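Local coordinates for protein ribonucleoside-diphosphate reductase (Pseudomonas aeruginosa, PDB 5IM3) that probably catalyses the reduction of ribonucleoside diphosphates to deoxyribonucleotides, the precursors of DNA, and binds dATP as an allosteric effector, at residues 514-519 with 568-573; 661-666 with 773-778; 674-679 with 785-790. One frame throughout, in Å; residues are numbered along the deposited sequence.

Contact 1 of 3, residues 514-519 with 568-573; sequences DLYGKA and PCNLRS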
loop_
_atom_site.group_PDB
_atom_site.type_symbol
_atom_site.label_atom_id
_atom_site.label_comp_id
_atom_site.label_asym_id
_atom_site.label_seq_id
_atom_site.Cartn_x
_atom_site.Cartn_y
_atom_site.Cartn_z
ATOM N N ASP A 514 45.549 -3.004 -5.111
ATOM C CA ASP A 514 46.555 -3.971 -4.685
ATOM C C ASP A 514 46.936 -3.832 -3.217
ATOM O O ASP A 514 47.501 -4.772 -2.649
ATOM C CB ASP A 514 47.818 -3.842 -5.545
ATOM C CG ASP A 514 47.659 -4.463 -6.917
ATOM O OD1 ASP A 514 46.730 -5.273 -7.107
ATOM O OD2 ASP A 514 48.473 -4.149 -7.807
ATOM N N LEU A 515 46.663 -2.690 -2.595
ATOM C CA LEU A 515 46.935 -2.534 -1.176
ATOM C C LEU A 515 45.819 -3.168 -0.344
ATOM O O LEU A 515 44.703 -3.393 -0.818
ATOM C CB LEU A 515 47.086 -1.056 -0.816
ATOM C CG LEU A 515 48.264 -0.297 -1.435
ATOM C CD1 LEU A 515 48.168 1.186 -1.095
ATOM C CD2 LEU A 515 49.598 -0.861 -0.978
ATOM N N TYR A 516 46.139 -3.458 0.915
ATOM C CA TYR A 516 45.168 -4.029 1.840
ATOM C C TYR A 516 45.641 -3.771 3.263
ATOM O O TYR A 516 46.795 -3.403 3.498
ATOM C CB TYR A 516 44.968 -5.530 1.590
ATOM C CG TYR A 516 46.242 -6.348 1.654
ATOM C CD1 TYR A 516 46.708 -6.852 2.864
ATOM C CD2 TYR A 516 46.973 -6.623 0.506
ATOM C CE1 TYR A 516 47.868 -7.604 2.926
ATOM C CE2 TYR A 516 48.134 -7.372 0.557
ATOM C CZ TYR A 516 48.577 -7.861 1.769
ATOM O OH TYR A 516 49.732 -8.609 1.827
ATOM N N GLY A 517 44.728 -3.968 4.215
ATOM C CA GLY A 517 45.056 -3.789 5.617
ATOM C C GLY A 517 45.358 -2.339 5.956
ATOM O O GLY A 517 44.783 -1.404 5.393
ATOM N N LYS A 518 46.284 -2.154 6.900
ATOM C CA LYS A 518 46.675 -0.808 7.310
ATOM C C LYS A 518 47.204 0.000 6.135
ATOM O O LYS A 518 46.913 1.197 6.011
ATOM C CB LYS A 518 47.731 -0.881 8.413
ATOM C CG LYS A 518 47.172 -1.025 9.815
ATOM C CD LYS A 518 48.245 -0.764 10.859
ATOM C CE LYS A 518 47.646 -0.623 12.247
ATOM N NZ LYS A 518 46.878 -1.832 12.644
ATOM N N ALA A 519 47.994 -0.632 5.266
ATOM C CA ALA A 519 48.544 0.076 4.115
ATOM C C ALA A 519 47.438 0.691 3.266
ATOM O O ALA A 519 47.557 1.836 2.817
ATOM C CB ALA A 519 49.401 -0.875 3.279
ATOM N N PRO A 568 40.498 -9.680 5.014
ATOM C CA PRO A 568 40.790 -11.021 5.550
ATOM C C PRO A 568 41.269 -11.996 4.483
ATOM O O PRO A 568 42.107 -12.855 4.780
ATOM C CB PRO A 568 39.456 -11.459 6.179
ATOM C CG PRO A 568 38.428 -10.538 5.637
ATOM C CD PRO A 568 39.130 -9.247 5.348
ATOM N N CYS A 569 40.776 -11.882 3.245
ATOM C CA CYS A 569 41.273 -12.742 2.174
ATOM C C CYS A 569 42.748 -12.493 1.885
ATOM O O CYS A 569 43.462 -13.415 1.478
ATOM C CB CYS A 569 40.462 -12.531 0.895
ATOM S SG CYS A 569 38.757 -13.109 0.962
ATOM N N ASN A 570 43.220 -11.261 2.071
ATOM C CA ASN A 570 44.603 -10.930 1.743
ATOM C C ASN A 570 45.534 -11.072 2.938
ATOM O O ASN A 570 46.638 -11.609 2.799
ATOM C CB ASN A 570 44.695 -9.502 1.190
ATOM C CG ASN A 570 44.451 -9.438 -0.303
ATOM O OD1 ASN A 570 45.344 -9.720 -1.100
ATOM N ND2 ASN A 570 43.238 -9.060 -0.692
ATOM N N LEU A 571 45.111 -10.597 4.112
ATOM C CA LEU A 571 45.962 -10.670 5.294
ATOM C C LEU A 571 46.214 -12.109 5.723
ATOM O O LEU A 571 47.250 -12.398 6.330
ATOM C CB LEU A 571 45.329 -9.880 6.439
ATOM C CG LEU A 571 45.355 -8.360 6.272
ATOM C CD1 LEU A 571 44.416 -7.689 7.254
ATOM C CD2 LEU A 571 46.770 -7.841 6.456
ATOM N N ARG A 572 45.293 -13.019 5.416
ATOM C CA ARG A 572 45.435 -14.418 5.789
ATOM C C ARG A 572 45.883 -15.294 4.627
ATOM O O ARG A 572 46.053 -16.503 4.809
ATOM C CB ARG A 572 44.115 -14.947 6.354
ATOM C CG ARG A 572 43.578 -14.125 7.517
ATOM C CD ARG A 572 42.422 -14.830 8.210
ATOM N NE ARG A 572 42.806 -16.150 8.693
ATOM C CZ ARG A 572 41.956 -17.058 9.157
ATOM N NH1 ARG A 572 40.658 -16.791 9.205
ATOM N NH2 ARG A 572 42.406 -18.235 9.576
ATOM N N SER A 573 46.082 -14.716 3.447
ATOM C CA SER A 573 46.559 -15.491 2.312
ATOM C C SER A 573 48.003 -15.919 2.558
ATOM O O SER A 573 48.837 -15.078 2.915
ATOM C CB SER A 573 46.460 -14.674 1.028
ATOM O OG SER A 573 47.005 -15.382 -0.072
#

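Contact 2 of 3, residues 661-666 with 773-778; sequences GIMGFQ and ATIANI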
loop_
_atom_site.group_PDB
_atom_site.type_symbol
_atom_site.label_atom_id
_atom_site.label_comp_id
_atom_site.label_asym_id
_atom_site.label_seq_id
_atom_site.Cartn_x
_atom_site.Cartn_y
_atom_site.Cartn_z
ATOM N N GLY A 661 37.642 -29.752 0.754
ATOM C CA GLY A 661 36.489 -29.353 1.517
ATOM C C GLY A 661 35.868 -30.501 2.287
ATOM O O GLY A 661 36.481 -31.558 2.494
ATOM N N ILE A 662 34.622 -30.288 2.722
ATOM C CA ILE A 662 33.872 -31.281 3.480
ATOM C C ILE A 662 32.430 -31.314 2.991
ATOM O O ILE A 662 31.923 -30.357 2.398
ATOM C CB ILE A 662 33.901 -30.996 4.999
ATOM C CG1 ILE A 662 33.386 -29.581 5.289
ATOM C CG2 ILE A 662 35.311 -31.183 5.545
ATOM C CD1 ILE A 662 33.141 -29.302 6.761
ATOM N N MET A 663 31.768 -32.437 3.260
ATOM C CA MET A 663 30.340 -32.575 3.016
ATOM C C MET A 663 29.769 -33.577 4.008
ATOM O O MET A 663 30.503 -34.301 4.687
ATOM C CB MET A 663 30.045 -32.994 1.568
ATOM C CG MET A 663 30.736 -34.267 1.112
ATOM S SD MET A 663 30.236 -34.736 -0.560
ATOM C CE MET A 663 31.236 -36.195 -0.818
ATOM N N GLY A 664 28.440 -33.604 4.090
ATOM C CA GLY A 664 27.769 -34.424 5.076
ATOM C C GLY A 664 27.796 -33.859 6.477
ATOM O O GLY A 664 27.607 -34.608 7.439
ATOM N N PHE A 665 28.019 -32.550 6.621
ATOM C CA PHE A 665 28.122 -31.954 7.951
ATOM C C PHE A 665 26.804 -32.069 8.705
ATOM O O PHE A 665 26.772 -32.496 9.864
ATOM C CB PHE A 665 28.549 -30.490 7.837
ATOM C CG PHE A 665 28.791 -29.827 9.163
ATOM C CD1 PHE A 665 30.025 -29.924 9.786
ATOM C CD2 PHE A 665 27.783 -29.115 9.791
ATOM C CE1 PHE A 665 30.250 -29.319 11.007
ATOM C CE2 PHE A 665 28.001 -28.509 11.014
ATOM C CZ PHE A 665 29.238 -28.611 11.620
ATOM N N GLN A 666 25.700 -31.686 8.062
ATOM C CA GLN A 666 24.399 -31.783 8.714
ATOM C C GLN A 666 24.094 -33.223 9.101
ATOM O O GLN A 666 23.608 -33.489 10.206
ATOM C CB GLN A 666 23.313 -31.221 7.793
ATOM C CG GLN A 666 21.878 -31.457 8.261
ATOM C CD GLN A 666 21.506 -30.632 9.479
ATOM O OE1 GLN A 666 20.856 -29.595 9.361
ATOM N NE2 GLN A 666 21.914 -31.092 10.654
ATOM N N ALA A 773 26.863 -30.102 -4.697
ATOM C CA ALA A 773 25.557 -30.557 -5.164
ATOM C C ALA A 773 25.605 -31.997 -5.671
ATOM O O ALA A 773 24.953 -32.890 -5.117
ATOM C CB ALA A 773 25.052 -29.620 -6.262
ATOM N N THR A 774 26.380 -32.240 -6.727
ATOM C CA THR A 774 26.356 -33.548 -7.373
ATOM C C THR A 774 27.013 -34.616 -6.503
ATOM O O THR A 774 26.451 -35.701 -6.312
ATOM C CB THR A 774 27.036 -33.468 -8.739
ATOM O OG1 THR A 774 26.363 -32.500 -9.550
ATOM C CG2 THR A 774 27.000 -34.820 -9.441
ATOM N N ILE A 775 28.202 -34.330 -5.963
ATOM C CA ILE A 775 28.973 -35.374 -5.292
ATOM C C ILE A 775 28.373 -35.754 -3.942
ATOM O O ILE A 775 28.602 -36.870 -3.463
ATOM C CB ILE A 775 30.449 -34.953 -5.136
ATOM C CG1 ILE A 775 30.580 -33.683 -4.295
ATOM C CG2 ILE A 775 31.088 -34.759 -6.510
ATOM C CD1 ILE A 775 32.023 -33.264 -4.054
ATOM N N ALA A 776 27.616 -34.859 -3.306
ATOM C CA ALA A 776 26.854 -35.252 -2.126
ATOM C C ALA A 776 25.717 -36.193 -2.506
ATOM O O ALA A 776 25.450 -37.172 -1.801
ATOM C CB ALA A 776 26.315 -34.016 -1.406
ATOM N N ASN A 777 25.041 -35.914 -3.624
ATOM C CA ASN A 777 24.019 -36.828 -4.121
ATOM C C ASN A 777 24.621 -38.171 -4.510
ATOM O O ASN A 777 24.001 -39.221 -4.301
ATOM C CB ASN A 777 23.297 -36.210 -5.320
ATOM C CG ASN A 777 22.402 -35.054 -4.931
ATOM O OD1 ASN A 777 22.447 -34.567 -3.800
ATOM N ND2 ASN A 777 21.580 -34.605 -5.870
ATOM N N ILE A 778 25.822 -38.161 -5.094
ATOM C CA ILE A 778 26.464 -39.415 -5.474
ATOM C C ILE A 778 26.749 -40.256 -4.237
ATOM O O ILE A 778 26.535 -41.472 -4.232
ATOM C CB ILE A 778 27.747 -39.140 -6.282
ATOM C CG1 ILE A 778 27.399 -38.487 -7.623
ATOM C CG2 ILE A 778 28.530 -40.434 -6.515
ATOM C CD1 ILE A 778 28.601 -37.984 -8.392
#

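Contact 3 of 3, residues 674-679 with 785-790; sequences IPYGSD and IEPTYQ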
loop_
_atom_site.group_PDB
_atom_site.type_symbol
_atom_site.label_atom_id
_atom_site.label_comp_id
_atom_site.label_asym_id
_atom_site.label_seq_id
_atom_site.Cartn_x
_atom_site.Cartn_y
_atom_site.Cartn_z
ATOM N N ILE A 674 23.153 -33.774 17.591
ATOM C CA ILE A 674 23.438 -32.370 17.874
ATOM C C ILE A 674 22.550 -31.524 16.967
ATOM O O ILE A 674 22.640 -31.660 15.737
ATOM C CB ILE A 674 24.918 -32.029 17.648
ATOM C CG1 ILE A 674 25.817 -32.898 18.531
ATOM C CG2 ILE A 674 25.160 -30.547 17.930
ATOM C CD1 ILE A 674 27.304 -32.671 18.289
ATOM N N PRO A 675 21.692 -30.659 17.510
ATOM C CA PRO A 675 20.970 -29.722 16.644
ATOM C C PRO A 675 21.912 -28.653 16.121
ATOM O O PRO A 675 22.835 -28.220 16.815
ATOM C CB PRO A 675 19.899 -29.131 17.569
ATOM C CG PRO A 675 20.462 -29.276 18.938
ATOM C CD PRO A 675 21.281 -30.536 18.921
ATOM N N TYR A 676 21.680 -28.234 14.877
ATOM C CA TYR A 676 22.565 -27.241 14.283
ATOM C C TYR A 676 22.552 -25.946 15.083
ATOM O O TYR A 676 23.578 -25.263 15.173
ATOM C CB TYR A 676 22.170 -26.982 12.826
ATOM C CG TYR A 676 23.345 -26.670 11.917
ATOM C CD1 TYR A 676 24.495 -26.069 12.411
ATOM C CD2 TYR A 676 23.303 -26.984 10.564
ATOM C CE1 TYR A 676 25.568 -25.787 11.585
ATOM C CE2 TYR A 676 24.371 -26.705 9.729
ATOM C CZ TYR A 676 25.501 -26.105 10.246
ATOM O OH TYR A 676 26.570 -25.821 9.430
ATOM N N GLY A 677 21.419 -25.605 15.691
ATOM C CA GLY A 677 21.330 -24.404 16.496
ATOM C C GLY A 677 21.673 -24.632 17.954
ATOM O O GLY A 677 20.798 -24.564 18.822
ATOM N N SER A 678 22.948 -24.891 18.238
ATOM C CA SER A 678 23.377 -25.183 19.599
ATOM C C SER A 678 24.870 -24.929 19.717
ATOM O O SER A 678 25.600 -24.919 18.721
ATOM C CB SER A 678 23.055 -26.629 19.990
ATOM O OG SER A 678 23.779 -27.541 19.181
ATOM N N ASP A 679 25.316 -24.720 20.958
ATOM C CA ASP A 679 26.743 -24.591 21.217
ATOM C C ASP A 679 27.486 -25.873 20.870
ATOM O O ASP A 679 28.678 -25.832 20.540
ATOM C CB ASP A 679 26.979 -24.217 22.683
ATOM C CG ASP A 679 26.500 -22.815 23.013
ATOM O OD1 ASP A 679 25.787 -22.217 22.180
ATOM O OD2 ASP A 679 26.832 -22.313 24.109
ATOM N N ILE A 785 28.245 -27.768 4.095
ATOM C CA ILE A 785 27.946 -27.330 5.453
ATOM C C ILE A 785 26.509 -26.845 5.574
ATOM O O ILE A 785 26.150 -26.223 6.579
ATOM C CB ILE A 785 28.927 -26.240 5.918
ATOM C CG1 ILE A 785 29.024 -25.124 4.870
ATOM C CG2 ILE A 785 30.294 -26.841 6.199
ATOM C CD1 ILE A 785 29.928 -23.973 5.265
ATOM N N GLU A 786 25.677 -27.116 4.574
ATOM C CA GLU A 786 24.327 -26.580 4.561
ATOM C C GLU A 786 23.463 -27.277 5.610
ATOM O O GLU A 786 23.532 -28.502 5.758
ATOM C CB GLU A 786 23.692 -26.765 3.182
ATOM C CG GLU A 786 24.407 -26.039 2.049
ATOM C CD GLU A 786 24.044 -24.569 1.976
ATOM O OE1 GLU A 786 22.953 -24.202 2.460
ATOM O OE2 GLU A 786 24.852 -23.780 1.437
ATOM N N PRO A 787 22.639 -26.538 6.346
ATOM C CA PRO A 787 21.551 -27.184 7.080
ATOM C C PRO A 787 20.521 -27.720 6.103
ATOM O O PRO A 787 20.358 -27.202 4.997
ATOM C CB PRO A 787 20.978 -26.054 7.942
ATOM C CG PRO A 787 21.305 -24.811 7.180
ATOM C CD PRO A 787 22.634 -25.075 6.534
ATOM N N THR A 788 19.838 -28.784 6.510
ATOM C CA THR A 788 18.795 -29.361 5.671
ATOM C C THR A 788 17.815 -28.280 5.241
ATOM O O THR A 788 17.248 -27.573 6.080
ATOM C CB THR A 788 18.066 -30.471 6.434
ATOM O OG1 THR A 788 19.009 -31.466 6.847
ATOM C CG2 THR A 788 16.993 -31.122 5.563
ATOM N N TYR A 789 17.624 -28.143 3.929
ATOM C CA TYR A 789 16.685 -27.145 3.429
ATOM C C TYR A 789 15.244 -27.545 3.734
ATOM O O TYR A 789 14.414 -26.691 4.068
ATOM C CB TYR A 789 16.884 -26.933 1.928
ATOM C CG TYR A 789 16.115 -25.752 1.383
ATOM C CD1 TYR A 789 16.543 -24.452 1.620
ATOM C CD2 TYR A 789 14.958 -25.935 0.638
ATOM C CE1 TYR A 789 15.844 -23.368 1.128
ATOM C CE2 TYR A 789 14.252 -24.857 0.140
ATOM C CZ TYR A 789 14.701 -23.573 0.389
ATOM O OH TYR A 789 14.006 -22.489 -0.097
ATOM N N GLN A 790 14.928 -28.834 3.630
ATOM C CA GLN A 790 13.622 -29.330 4.042
ATOM C C GLN A 790 13.708 -30.838 4.229
ATOM O O GLN A 790 14.306 -31.538 3.408
ATOM C CB GLN A 790 12.535 -28.973 3.024
ATOM C CG GLN A 790 12.884 -29.323 1.592
ATOM C CD GLN A 790 11.840 -28.838 0.607
ATOM O OE1 GLN A 790 10.760 -28.389 0.996
ATOM N NE2 GLN A 790 12.159 -28.921 -0.681
#

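Contact 1 of 3, residues 514-519 with 568-573
The ring of Tyr516 lies with one face over the CB of Asn570, which stands 3.7 Å from the ring centroid and 16° off the ring normal, a CH-pi contact. Tyr516 CG stands between the backbone N and the carbonyl carbon (chi1 56°), which turns the ring toward Asn570. The methylene is displaced toward the CG side of the ring, and its shortest approach is 3.5 Å from Asn570 CB to Tyr516 CG. The amide follows the same surface, its plane only 17° from that of the ring, with OD1 3.9 Å from Tyr516 CD2. Leu571 arrives differently: its CD2 methyl sits at the edge of the ring, in plane, 3.7 Å from Tyr516 CE1. Two consecutive residues of one helical turn thus take a face and an edge of the same aromatic group. The contact belongs to the ten-stranded alpha-beta barrel domain, where it sets the loop residue Tyr516, which leads into helix 517-532, against the last turn of helix 566-571, the short helix that directly follows barrel strand 562-565. Backbones come close here, with 6.9 Å between the CA atoms of Gly517 and Leu571, and Gly517 CA lies 4.3 Å from Leu571 CD1. Polar ends are held from outside the pair: Tyr516 OH hydrogen-bonds to Gln576 OE1, while Asn570 OD1 accepts from Val581 N and its ND2 donates to Lys566 O, bonds that fix how the amide is turned beneath the ring. Asp567 OD1 accepts from Gly517 N, a further tie between this part of the chain and helix 566-571.

Contact 2 of 3, residues 661-666 with 773-778
With CG set between its backbone N and carbonyl carbon (chi1 56°) and the rest of the chain fully extended, Met663 reaches straight from its strand to helix 773-779. Ile775 has a like first torsion, 61° for CG1, which brings that methylene to 3.9 Å from Met663 SD. The sulfur also meets the next residue of the helix, 3.8 Å from Ala776 CA and 4.1 Å from Ala776 CB, so it rests against backbone as much as side chain. Beyond it, the terminal methyl CE comes to 3.8 Å from Ile775 O. That carbonyl has its polar partner within its own helix, where Thr779 OG1 hydrogen-bonds to it. The contact joins strand 659-663 of the ten-stranded alpha-beta barrel, parallel to strand 600-608, to a helix near the centre of the chain. Gly664, at the N-cap of helix 665-672, follows Met663 immediately, so the methionine is the last strand residue before the helix cap. Leu360 of helix 357-362 also touches Ile775. All three touching residues are buried; their side chains meet through sulfur and carbon, and the carbonyl beside the methyl is already bonded to Thr779, so cohesion probably rests on dispersion and fit.

Contact 3 of 3, residues 674-679 with 785-790
Tyr676 OH donates a hydrogen bond to Ile785 O, 2.9 Å away. The donor is tilted 16° from the carbonyl plane and makes a C=O...O angle of 146°, and the acceptor lies at the edge of the phenol ring, in its plane. Nearer the ring's root, Tyr676 CD2 touches Pro787 CB at 3.6 Å in an oblique approach, while Tyr676 CE2 stands 3.8 Å from Pro787 N. A chi1 of -146°, off the usual staggered values, places the ring there. One tyrosine therefore spans the backbone from Ile785 to Pro787, its hydroxyl bonded to a carbonyl and its ring carbons packed on the proline. The turn that carries it comes next. Gly677 is the centre of an inverse gamma turn, closed by a weak bond of 3.2 Å from Ser678 N to Tyr676 O. Ser678 OG donates to Pro675 O at 2.6 Å, a second bond from the same residue back across the turn; Ser678, the N-cap residue, also accepts a weak hydrogen bond on OG from Ala681 N of helix 679-707. On the opposing segment, Glu786 OE1 is bonded to Tyr879 OH and Thr788 OG1 to Tyr670 OH. Within the barrel domain, the tyrosine packs among Gln666 and Leu669 of helix 665-672 and Ile859 and Arg866 of helix 856-866, so the contact joins the loop between helices 665-672 and 679-707 to the loop that leads from helix 773-779 into strand 792-795.

From the N terminus, contact 1 comes first: its closure of 48 intervening residues, which include strands 539-543 and 562-565, is complete before contact 2 opens. The other two cross, their segments alternating as 661-666, 674-679, 773-778 and 785-790; each closes a loop of just over a hundred residues, about half helix and without strand. Together they join the end of strand 659-663 and the loop after helix 665-672 to helix 773-779 and the loop leading to strand 792-795. Their centres are 14 Å apart and they touch: Gln666 OE1 lies 3.1 Å from Thr788 N, a probable hydrogen bond, and Phe665 meets Tyr676. Contact 1 sits apart, its centre about 31 Å from that of contact 2.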